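Local coordinates for protein reducing end xylose-releasing exo-oligoxylanase (Paenibacillus barengoltzii G22, PDB 5YXT) that probably hydrolyses xylo-oligosaccharides from their reducing end, releasing xylose, as a glycoside hydrolase of family 8 involved in xylan breakdown, at residues L159-L164 with W208-D213; W273-A278 with Y373-P378. One frame throughout, in Å; residues are numbered along the deposited sequence.

Interaction 1 (L159-L164 with W208-D213)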
ATOM      1  N   LEU C 159       1.458 -30.557 -35.525  1.00 18.58           N
ATOM      2  CA  LEU C 159       2.217 -29.321 -35.373  1.00 19.25           C
ATOM      3  C   LEU C 159       3.231 -29.435 -34.234  1.00 18.94           C
ATOM      4  O   LEU C 159       4.412 -29.099 -34.397  1.00 19.40           O
ATOM      5  CB  LEU C 159       1.252 -28.164 -35.139  1.00 21.29           C
ATOM      6  CG  LEU C 159       1.813 -26.754 -35.232  1.00 25.20           C
ATOM      7  CD1 LEU C 159       2.356 -26.275 -33.897  1.00 31.46           C
ATOM      8  CD2 LEU C 159       2.902 -26.747 -36.270  1.00 24.95           C
ATOM      9  N   LEU C 160       2.779 -29.906 -33.068  1.00 18.20           N
ATOM     10  CA  LEU C 160       3.659 -30.005 -31.906  1.00 18.67           C
ATOM     11  C   LEU C 160       4.806 -30.968 -32.153  1.00 19.32           C
ATOM     12  O   LEU C 160       5.903 -30.770 -31.623  1.00 18.29           O
ATOM     13  CB  LEU C 160       2.862 -30.451 -30.690  1.00 15.38           C
ATOM     14  CG  LEU C 160       1.874 -29.409 -30.180  1.00 17.31           C
ATOM     15  CD1 LEU C 160       1.045 -30.020 -29.079  1.00 16.50           C
ATOM     16  CD2 LEU C 160       2.632 -28.162 -29.691  1.00 17.47           C
ATOM     17  N   ARG C 161       4.568 -32.017 -32.948  1.00 19.25           N
ATOM     18  CA  ARG C 161       5.634 -32.946 -33.301  1.00 20.37           C
ATOM     19  C   ARG C 161       6.707 -32.253 -34.132  1.00 20.43           C
ATOM     20  O   ARG C 161       7.904 -32.407 -33.867  1.00 20.51           O
ATOM     21  CB  ARG C 161       5.049 -34.153 -34.039  1.00 22.47           C
ATOM     22  CG  ARG C 161       6.115 -35.046 -34.586  1.00 23.64           C
ATOM     23  CD  ARG C 161       5.538 -36.408 -34.848  1.00 29.62           C
ATOM     24  NE  ARG C 161       6.738 -37.335 -34.559  1.00 45.48           N
ATOM     25  CZ  ARG C 161       7.371 -37.473 -33.354  1.00 43.33           C
ATOM     26  NH1 ARG C 161       8.423 -38.244 -33.183  1.00 41.11           N
ATOM     27  NH2 ARG C 161       6.961 -36.867 -32.262  1.00 39.87           N
ATOM     28  N   THR C 162       6.295 -31.486 -35.143  1.00 19.65           N
ATOM     29  CA  THR C 162       7.240 -30.685 -35.915  1.00 19.50           C
ATOM     30  C   THR C 162       8.059 -29.760 -35.019  1.00 19.28           C
ATOM     31  O   THR C 162       9.276 -29.626 -35.194  1.00 19.71           O
ATOM     32  CB  THR C 162       6.474 -29.869 -36.958  1.00 19.78           C
ATOM     33  OG1 THR C 162       5.681 -30.748 -37.761  1.00 22.77           O
ATOM     34  CG2 THR C 162       7.433 -29.082 -37.847  1.00 24.14           C
ATOM     35  N   CYS C 163       7.396 -29.095 -34.065  1.00 18.58           N
ATOM     36  CA  CYS C 163       8.061 -28.104 -33.220  1.00 21.42           C
ATOM     37  C   CYS C 163       9.231 -28.695 -32.443  1.00 19.88           C
ATOM     38  O   CYS C 163      10.171 -27.975 -32.089  1.00 19.97           O
ATOM     39  CB  CYS C 163       7.045 -27.497 -32.251  1.00 19.01           C
ATOM     40  SG  CYS C 163       5.864 -26.365 -33.076  1.00 25.84           S
ATOM     41  N   LEU C 164       9.178 -29.986 -32.138  1.00 19.68           N
ATOM     42  CA  LEU C 164      10.237 -30.621 -31.369  1.00 18.90           C
ATOM     43  C   LEU C 164      11.228 -31.386 -32.233  1.00 21.08           C
ATOM     44  O   LEU C 164      12.411 -31.456 -31.885  1.00 21.76           O
ATOM     45  CB  LEU C 164       9.625 -31.578 -30.333  1.00 18.49           C
ATOM     46  CG  LEU C 164       8.738 -30.929 -29.258  1.00 17.46           C
ATOM     47  CD1 LEU C 164       8.443 -31.888 -28.122  1.00 17.72           C
ATOM     48  CD2 LEU C 164       9.352 -29.654 -28.703  1.00 17.67           C
ATOM     49  N   TRP C 208      -1.448 -33.887 -23.801  1.00 17.56           N
ATOM     50  CA  TRP C 208      -2.208 -34.089 -25.027  1.00 16.82           C
ATOM     51  C   TRP C 208      -1.382 -34.163 -26.302  1.00 19.69           C
ATOM     52  O   TRP C 208      -1.956 -34.426 -27.367  1.00 20.07           O
ATOM     53  CB  TRP C 208      -3.254 -32.980 -25.202  1.00 17.15           C
ATOM     54  CG  TRP C 208      -4.205 -32.867 -24.058  1.00 16.21           C
ATOM     55  CD1 TRP C 208      -4.677 -33.879 -23.272  1.00 20.17           C
ATOM     56  CD2 TRP C 208      -4.812 -31.670 -23.578  1.00 18.69           C
ATOM     57  NE1 TRP C 208      -5.535 -33.382 -22.323  1.00 16.90           N
ATOM     58  CE2 TRP C 208      -5.639 -32.027 -22.493  1.00 20.66           C
ATOM     59  CE3 TRP C 208      -4.742 -30.326 -23.963  1.00 19.63           C
ATOM     60  CZ2 TRP C 208      -6.386 -31.090 -21.787  1.00 19.74           C
ATOM     61  CZ3 TRP C 208      -5.490 -29.396 -23.260  1.00 19.65           C
ATOM     62  CH2 TRP C 208      -6.299 -29.782 -22.189  1.00 20.33           C
ATOM     63  N   ALA C 209      -0.072 -33.946 -26.243  1.00 15.99           N
ATOM     64  CA  ALA C 209       0.753 -34.180 -27.419  1.00 17.62           C
ATOM     65  C   ALA C 209       0.836 -35.682 -27.695  1.00 18.07           C
ATOM     66  O   ALA C 209       0.328 -36.507 -26.932  1.00 19.94           O
ATOM     67  CB  ALA C 209       2.146 -33.582 -27.223  1.00 17.27           C
ATOM     68  N   TYR C 210       1.484 -36.042 -28.799  1.00 18.50           N
ATOM     69  CA  TYR C 210       1.819 -37.442 -29.021  1.00 15.95           C
ATOM     70  C   TYR C 210       2.565 -37.981 -27.801  1.00 19.87           C
ATOM     71  O   TYR C 210       3.429 -37.282 -27.249  1.00 17.14           O
ATOM     72  CB  TYR C 210       2.682 -37.601 -30.277  1.00 19.79           C
ATOM     73  CG  TYR C 210       1.896 -37.489 -31.553  1.00 21.13           C
ATOM     74  CD1 TYR C 210       0.745 -38.240 -31.742  1.00 26.46           C
ATOM     75  CD2 TYR C 210       2.283 -36.619 -32.557  1.00 21.78           C
ATOM     76  CE1 TYR C 210       0.010 -38.136 -32.904  1.00 25.95           C
ATOM     77  CE2 TYR C 210       1.553 -36.508 -33.729  1.00 22.65           C
ATOM     78  CZ  TYR C 210       0.421 -37.269 -33.894  1.00 25.50           C
ATOM     79  OH  TYR C 210      -0.315 -37.167 -35.052  1.00 31.80           O
ATOM     80  N   PRO C 211       2.259 -39.203 -27.353  1.00 20.53           N
ATOM     81  CA  PRO C 211       2.777 -39.675 -26.055  1.00 20.00           C
ATOM     82  C   PRO C 211       4.281 -39.568 -25.890  1.00 18.71           C
ATOM     83  O   PRO C 211       4.743 -39.237 -24.790  1.00 19.57           O
ATOM     84  CB  PRO C 211       2.308 -41.135 -26.024  1.00 24.67           C
ATOM     85  CG  PRO C 211       1.032 -41.121 -26.814  1.00 22.98           C
ATOM     86  CD  PRO C 211       1.280 -40.145 -27.934  1.00 18.24           C
ATOM     87  N   GLU C 212       5.059 -39.815 -26.952  1.00 20.43           N
ATOM     88  CA  GLU C 212       6.512 -39.821 -26.818  1.00 23.37           C
ATOM     89  C   GLU C 212       7.083 -38.455 -26.450  1.00 21.20           C
ATOM     90  O   GLU C 212       8.184 -38.385 -25.888  1.00 20.35           O
ATOM     91  CB  GLU C 212       7.163 -40.322 -28.112  1.00 25.91           C
ATOM     92  CG  GLU C 212       6.988 -39.380 -29.310  1.00 25.58           C
ATOM     93  CD  GLU C 212       5.643 -39.556 -30.010  1.00 28.58           C
ATOM     94  OE1 GLU C 212       4.795 -40.349 -29.525  1.00 28.82           O
ATOM     95  OE2 GLU C 212       5.432 -38.900 -31.054  1.00 31.93           O
ATOM     96  N   ASP C 213       6.373 -37.370 -26.751  1.00 17.65           N
ATOM     97  CA  ASP C 213       6.879 -36.027 -26.492  1.00 17.56           C
ATOM     98  C   ASP C 213       6.426 -35.453 -25.152  1.00 18.72           C
ATOM     99  O   ASP C 213       6.870 -34.359 -24.778  1.00 19.34           O
ATOM    100  CB  ASP C 213       6.444 -35.084 -27.618  1.00 22.25           C
ATOM    101  CG  ASP C 213       7.059 -35.455 -28.951  1.00 25.15           C
ATOM    102  OD1 ASP C 213       8.076 -36.178 -28.942  1.00 26.98           O
ATOM    103  OD2 ASP C 213       6.538 -35.017 -29.997  1.00 23.01           O
TER
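R161 reaches from helix 152-165 to two carboxylates, those of E212 and D213, and the three side chains form a salt-bridge network. One nitrogen, NH2, serves both acids. R161 NH2 lies 2.8 Å from E212 OE2, but this oxygen sits over a face of the guanidinium, so the attraction is purely electrostatic, with no hydrogen directed along it. The second bridge, R161 NH2 to D213 OD2 at 3.0 Å, is made at the guanidinium edge, near its plane. The two flat groups are nearly coplanar there, 15° apart, whereas the E212 carboxylate is turned 77° from the guanidinium. The R161 chain leaves with CG anti to the backbone N (chi1 172°) and bends at chi3, which brings NH2 between the two acids. An alanine here would remove the guanidinium and would probably leave two neighbouring carboxylates, E212 and D213, without the positive charge they share. D213 has a second partner: its OD1 is hydrogen-bonded to H165. The Y210 hydroxyl bonds to D158 OD1, one turn earlier on the helix than R161.

The contact joins helix 152-165 to the turn between helices 199-208 and 214-231, part of the (alpha/alpha)6 barrel fold of family 8. Within the turn, D213 N bonds back to Y210 O.

The other contacts across the two segments are made by carbon atoms. R161 CD lies 4.0 Å from Y210 CD2, and R161 CB meets the same ring at its edge. L164 CD1 rests on D213 CB at 3.8 Å; the leucine and aspartate lie alongside and run antiparallel. L160 CD1 touches A209 CB more loosely, at 4.2 Å. W217 of helix 214-231 packs on L160, L164 and A209.

Interaction 2 (W273-A278 with Y373-P378); sequences WEWFAA and YRIWMP
W275 lays its indole against I375 and points its ring N-H at the backbone of Y373. I375 CG1 sits over the centre of the six-membered ring, 3.5 Å from the centroid, a CH-pi contact. Its CD1 lies on the same face, near the CG-CD2 bond and beyond the rim of the five-membered ring, 3.6 Å from W275 CD2. I375 CG1 is anti to its own carbonyl carbon (chi1 -62°), which lets this branch lie on the indole.

The ring edge does the polar work. W275 NE1 donates to Y373 O at 3.0 Å, with an N-H...O angle of 157°. The oxygen lies in the indole plane, though the donor is tilted from the carbonyl plane. This bond satisfies the buried N-H and, with I375 on the face, limits how the ring can turn.

The Y373 ring adds an offset edge-to-face pair. The W275 edge is turned toward its face, with the planes at 87° and W275 CZ2 3.9 Å from Y373 CD1. L134 and F138 of helix 126-143 and L204 of helix 199-208 also pack on W275.

The contact thus fastens the segment after helix 355-369 to the end of helix 263-276, inside the (alpha/alpha)6 barrel fold of glycoside hydrolase family 8.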
ATOM      1  N   TRP C 273      -0.496 -18.714 -13.095  1.00 14.63           N
ATOM      2  CA  TRP C 273      -0.833 -18.824 -11.685  1.00 16.08           C
ATOM      3  C   TRP C 273      -2.281 -19.258 -11.513  1.00 16.36           C
ATOM      4  O   TRP C 273      -2.578 -20.152 -10.710  1.00 14.90           O
ATOM      5  CB  TRP C 273      -0.584 -17.520 -10.934  1.00 15.70           C
ATOM      6  CG  TRP C 273      -0.933 -17.733  -9.486  1.00 16.85           C
ATOM      7  CD1 TRP C 273      -2.083 -17.356  -8.847  1.00 21.38           C
ATOM      8  CD2 TRP C 273      -0.162 -18.457  -8.525  1.00 20.06           C
ATOM      9  NE1 TRP C 273      -2.059 -17.778  -7.536  1.00 18.78           N
ATOM     10  CE2 TRP C 273      -0.892 -18.459  -7.315  1.00 22.46           C
ATOM     11  CE3 TRP C 273       1.078 -19.098  -8.564  1.00 19.33           C
ATOM     12  CZ2 TRP C 273      -0.417 -19.075  -6.159  1.00 22.62           C
ATOM     13  CZ3 TRP C 273       1.549 -19.713  -7.407  1.00 20.42           C
ATOM     14  CH2 TRP C 273       0.802 -19.692  -6.225  1.00 21.65           C
ATOM     15  N   GLU C 274      -3.203 -18.645 -12.263  1.00 13.60           N
ATOM     16  CA  GLU C 274      -4.602 -19.040 -12.141  1.00 18.27           C
ATOM     17  C   GLU C 274      -4.810 -20.493 -12.557  1.00 16.75           C
ATOM     18  O   GLU C 274      -5.561 -21.220 -11.902  1.00 14.76           O
ATOM     19  CB  GLU C 274      -5.510 -18.113 -12.962  1.00 16.58           C
ATOM     20  CG  GLU C 274      -6.942 -18.647 -13.200  1.00 14.33           C
ATOM     21  CD  GLU C 274      -7.836 -18.670 -11.941  1.00 21.84           C
ATOM     22  OE1 GLU C 274      -7.333 -18.536 -10.799  1.00 18.72           O
ATOM     23  OE2 GLU C 274      -9.070 -18.840 -12.098  1.00 24.50           O
ATOM     24  N   TRP C 275      -4.149 -20.939 -13.630  1.00 12.88           N
ATOM     25  CA  TRP C 275      -4.401 -22.286 -14.145  1.00 14.84           C
ATOM     26  C   TRP C 275      -3.692 -23.364 -13.343  1.00 16.23           C
ATOM     27  O   TRP C 275      -4.215 -24.479 -13.226  1.00 17.54           O
ATOM     28  CB  TRP C 275      -3.955 -22.421 -15.604  1.00 14.94           C
ATOM     29  CG  TRP C 275      -4.930 -21.889 -16.617  1.00 12.94           C
ATOM     30  CD1 TRP C 275      -6.075 -21.189 -16.371  1.00 15.17           C
ATOM     31  CD2 TRP C 275      -4.823 -22.005 -18.034  1.00 11.61           C
ATOM     32  NE1 TRP C 275      -6.687 -20.863 -17.555  1.00 14.75           N
ATOM     33  CE2 TRP C 275      -5.932 -21.350 -18.591  1.00 16.02           C
ATOM     34  CE3 TRP C 275      -3.884 -22.592 -18.889  1.00 13.19           C
ATOM     35  CZ2 TRP C 275      -6.135 -21.273 -19.968  1.00 16.81           C
ATOM     36  CZ3 TRP C 275      -4.087 -22.519 -20.252  1.00 16.78           C
ATOM     37  CH2 TRP C 275      -5.202 -21.869 -20.780  1.00 14.88           C
ATOM     38  N   PHE C 276      -2.508 -23.075 -12.808  1.00 16.08           N
ATOM     39  CA  PHE C 276      -1.689 -24.114 -12.200  1.00 14.71           C
ATOM     40  C   PHE C 276      -1.148 -23.766 -10.828  1.00 16.49           C
ATOM     41  O   PHE C 276      -0.776 -24.689 -10.098  1.00 15.81           O
ATOM     42  CB  PHE C 276      -0.525 -24.488 -13.134  1.00 15.21           C
ATOM     43  CG  PHE C 276      -0.978 -25.272 -14.327  1.00 15.69           C
ATOM     44  CD1 PHE C 276      -1.221 -26.637 -14.219  1.00 19.34           C
ATOM     45  CD2 PHE C 276      -1.238 -24.644 -15.522  1.00 15.13           C
ATOM     46  CE1 PHE C 276      -1.677 -27.363 -15.297  1.00 17.10           C
ATOM     47  CE2 PHE C 276      -1.692 -25.366 -16.614  1.00 15.53           C
ATOM     48  CZ  PHE C 276      -1.912 -26.719 -16.500  1.00 17.56           C
ATOM     49  N   ALA C 277      -1.102 -22.489 -10.450  1.00 16.05           N
ATOM     50  CA  ALA C 277      -0.669 -22.053  -9.121  1.00 19.08           C
ATOM     51  C   ALA C 277       0.606 -22.782  -8.697  1.00 20.27           C
ATOM     52  O   ALA C 277       0.733 -23.269  -7.572  1.00 19.20           O
ATOM     53  CB  ALA C 277      -1.793 -22.232  -8.095  1.00 16.05           C
ATOM     54  N   ALA C 278       1.565 -22.836  -9.624  1.00 17.45           N
ATOM     55  CA  ALA C 278       2.713 -23.731  -9.527  1.00 18.40           C
ATOM     56  C   ALA C 278       3.960 -23.085  -8.946  1.00 20.92           C
ATOM     57  O   ALA C 278       4.785 -23.784  -8.356  1.00 21.32           O
ATOM     58  CB  ALA C 278       3.073 -24.285 -10.909  1.00 19.13           C
ATOM     59  N   TYR C 373     -11.312 -17.522 -19.574  1.00 15.36           N
ATOM     60  CA  TYR C 373     -10.127 -18.002 -20.284  1.00 15.53           C
ATOM     61  C   TYR C 373      -9.779 -19.332 -19.611  1.00 14.78           C
ATOM     62  O   TYR C 373      -9.056 -19.369 -18.612  1.00 15.43           O
ATOM     63  CB  TYR C 373      -8.998 -16.966 -20.194  1.00 13.95           C
ATOM     64  CG  TYR C 373      -7.887 -17.086 -21.218  1.00 15.70           C
ATOM     65  CD1 TYR C 373      -7.658 -18.268 -21.906  1.00 15.74           C
ATOM     66  CD2 TYR C 373      -7.065 -15.999 -21.494  1.00 18.03           C
ATOM     67  CE1 TYR C 373      -6.629 -18.367 -22.828  1.00 18.62           C
ATOM     68  CE2 TYR C 373      -6.044 -16.081 -22.421  1.00 17.24           C
ATOM     69  CZ  TYR C 373      -5.820 -17.269 -23.078  1.00 20.17           C
ATOM     70  OH  TYR C 373      -4.788 -17.342 -23.996  1.00 18.89           O
ATOM     71  N   ARG C 374     -10.318 -20.420 -20.155  1.00 15.04           N
ATOM     72  CA  ARG C 374     -10.370 -21.704 -19.471  1.00 17.69           C
ATOM     73  C   ARG C 374      -9.598 -22.793 -20.197  1.00 17.63           C
ATOM     74  O   ARG C 374      -9.285 -22.688 -21.387  1.00 17.56           O
ATOM     75  CB  ARG C 374     -11.812 -22.175 -19.310  1.00 16.14           C
ATOM     76  CG  ARG C 374     -12.673 -21.145 -18.638  1.00 19.48           C
ATOM     77  CD  ARG C 374     -14.005 -21.721 -18.267  1.00 21.41           C
ATOM     78  NE  ARG C 374     -14.816 -20.737 -17.572  1.00 20.07           N
ATOM     79  CZ  ARG C 374     -15.748 -21.051 -16.682  1.00 28.27           C
ATOM     80  NH1 ARG C 374     -15.975 -22.328 -16.383  1.00 28.42           N
ATOM     81  NH2 ARG C 374     -16.443 -20.088 -16.093  1.00 25.67           N
ATOM     82  N   ILE C 375      -9.318 -23.858 -19.442  1.00 18.43           N
ATOM     83  CA  ILE C 375      -8.750 -25.088 -19.971  1.00 17.92           C
ATOM     84  C   ILE C 375      -9.915 -25.976 -20.380  1.00 20.18           C
ATOM     85  O   ILE C 375     -10.708 -26.410 -19.538  1.00 20.31           O
ATOM     86  CB  ILE C 375      -7.858 -25.796 -18.945  1.00 17.34           C
ATOM     87  CG1 ILE C 375      -6.677 -24.900 -18.561  1.00 17.50           C
ATOM     88  CG2 ILE C 375      -7.379 -27.124 -19.500  1.00 18.51           C
ATOM     89  CD1 ILE C 375      -5.956 -25.331 -17.280  1.00 16.03           C
ATOM     90  N   TRP C 376     -10.030 -26.228 -21.673  1.00 18.80           N
ATOM     91  CA  TRP C 376     -11.128 -27.020 -22.205  1.00 19.35           C
ATOM     92  C   TRP C 376     -10.671 -28.471 -22.255  1.00 19.81           C
ATOM     93  O   TRP C 376      -9.779 -28.821 -23.034  1.00 17.22           O
ATOM     94  CB  TRP C 376     -11.550 -26.475 -23.564  1.00 16.99           C
ATOM     95  CG  TRP C 376     -12.146 -25.153 -23.357  1.00 18.93           C
ATOM     96  CD1 TRP C 376     -11.567 -23.939 -23.603  1.00 19.08           C
ATOM     97  CD2 TRP C 376     -13.409 -24.884 -22.751  1.00 16.86           C
ATOM     98  NE1 TRP C 376     -12.420 -22.928 -23.222  1.00 18.54           N
ATOM     99  CE2 TRP C 376     -13.560 -23.484 -22.700  1.00 20.17           C
ATOM    100  CE3 TRP C 376     -14.448 -25.693 -22.276  1.00 21.33           C
ATOM    101  CZ2 TRP C 376     -14.705 -22.871 -22.173  1.00 18.96           C
ATOM    102  CZ3 TRP C 376     -15.576 -25.088 -21.756  1.00 22.08           C
ATOM    103  CH2 TRP C 376     -15.701 -23.688 -21.715  1.00 21.80           C
ATOM    104  N   MET C 377     -11.296 -29.331 -21.374  1.00 18.92           N
ATOM    105  CA  MET C 377     -10.831 -30.691 -21.161  1.00 21.09           C
ATOM    106  C   MET C 377     -11.463 -31.648 -22.168  1.00 21.03           C
ATOM    107  O   MET C 377     -12.564 -31.395 -22.669  1.00 21.27           O
ATOM    108  CB  MET C 377     -11.167 -31.146 -19.741  1.00 24.13           C
ATOM    109  CG  MET C 377     -10.482 -30.340 -18.657  1.00 25.78           C
ATOM    110  SD  MET C 377      -8.704 -30.628 -18.664  1.00 26.56           S
ATOM    111  CE  MET C 377      -8.627 -32.320 -18.039  1.00 24.41           C
ATOM    112  N   PRO C 378     -10.783 -32.755 -22.468  1.00 21.21           N
ATOM    113  CA  PRO C 378     -11.363 -33.749 -23.383  1.00 24.22           C
ATOM    114  C   PRO C 378     -12.684 -34.285 -22.846  1.00 26.07           C
ATOM    115  O   PRO C 378     -12.878 -34.409 -21.636  1.00 25.38           O
ATOM    116  CB  PRO C 378     -10.296 -34.849 -23.452  1.00 22.41           C
ATOM    117  CG  PRO C 378      -9.045 -34.243 -22.929  1.00 22.54           C
ATOM    118  CD  PRO C 378      -9.445 -33.144 -21.984  1.00 23.47           C
TER

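Interaction 1 closes before interaction 2 opens along the chain, so the two are in series. Their centres lie about 20 Å apart. Interaction 1 is farther from the centre of the chain, about 20 Å against about 14 Å. Helices 126-143 and 214-231 carry side chains that touch both contacts. W208, at the end of helix 199-208, links them directly: its indole packs on I375, W376, M377 and P378, with W208 NE1 3.7 Å from P378 CG. The C-terminal segment 373-378 therefore bridges helix 263-276 and the end of helix 199-208. Both contacts join parts of the helical barrel that are far apart in sequence.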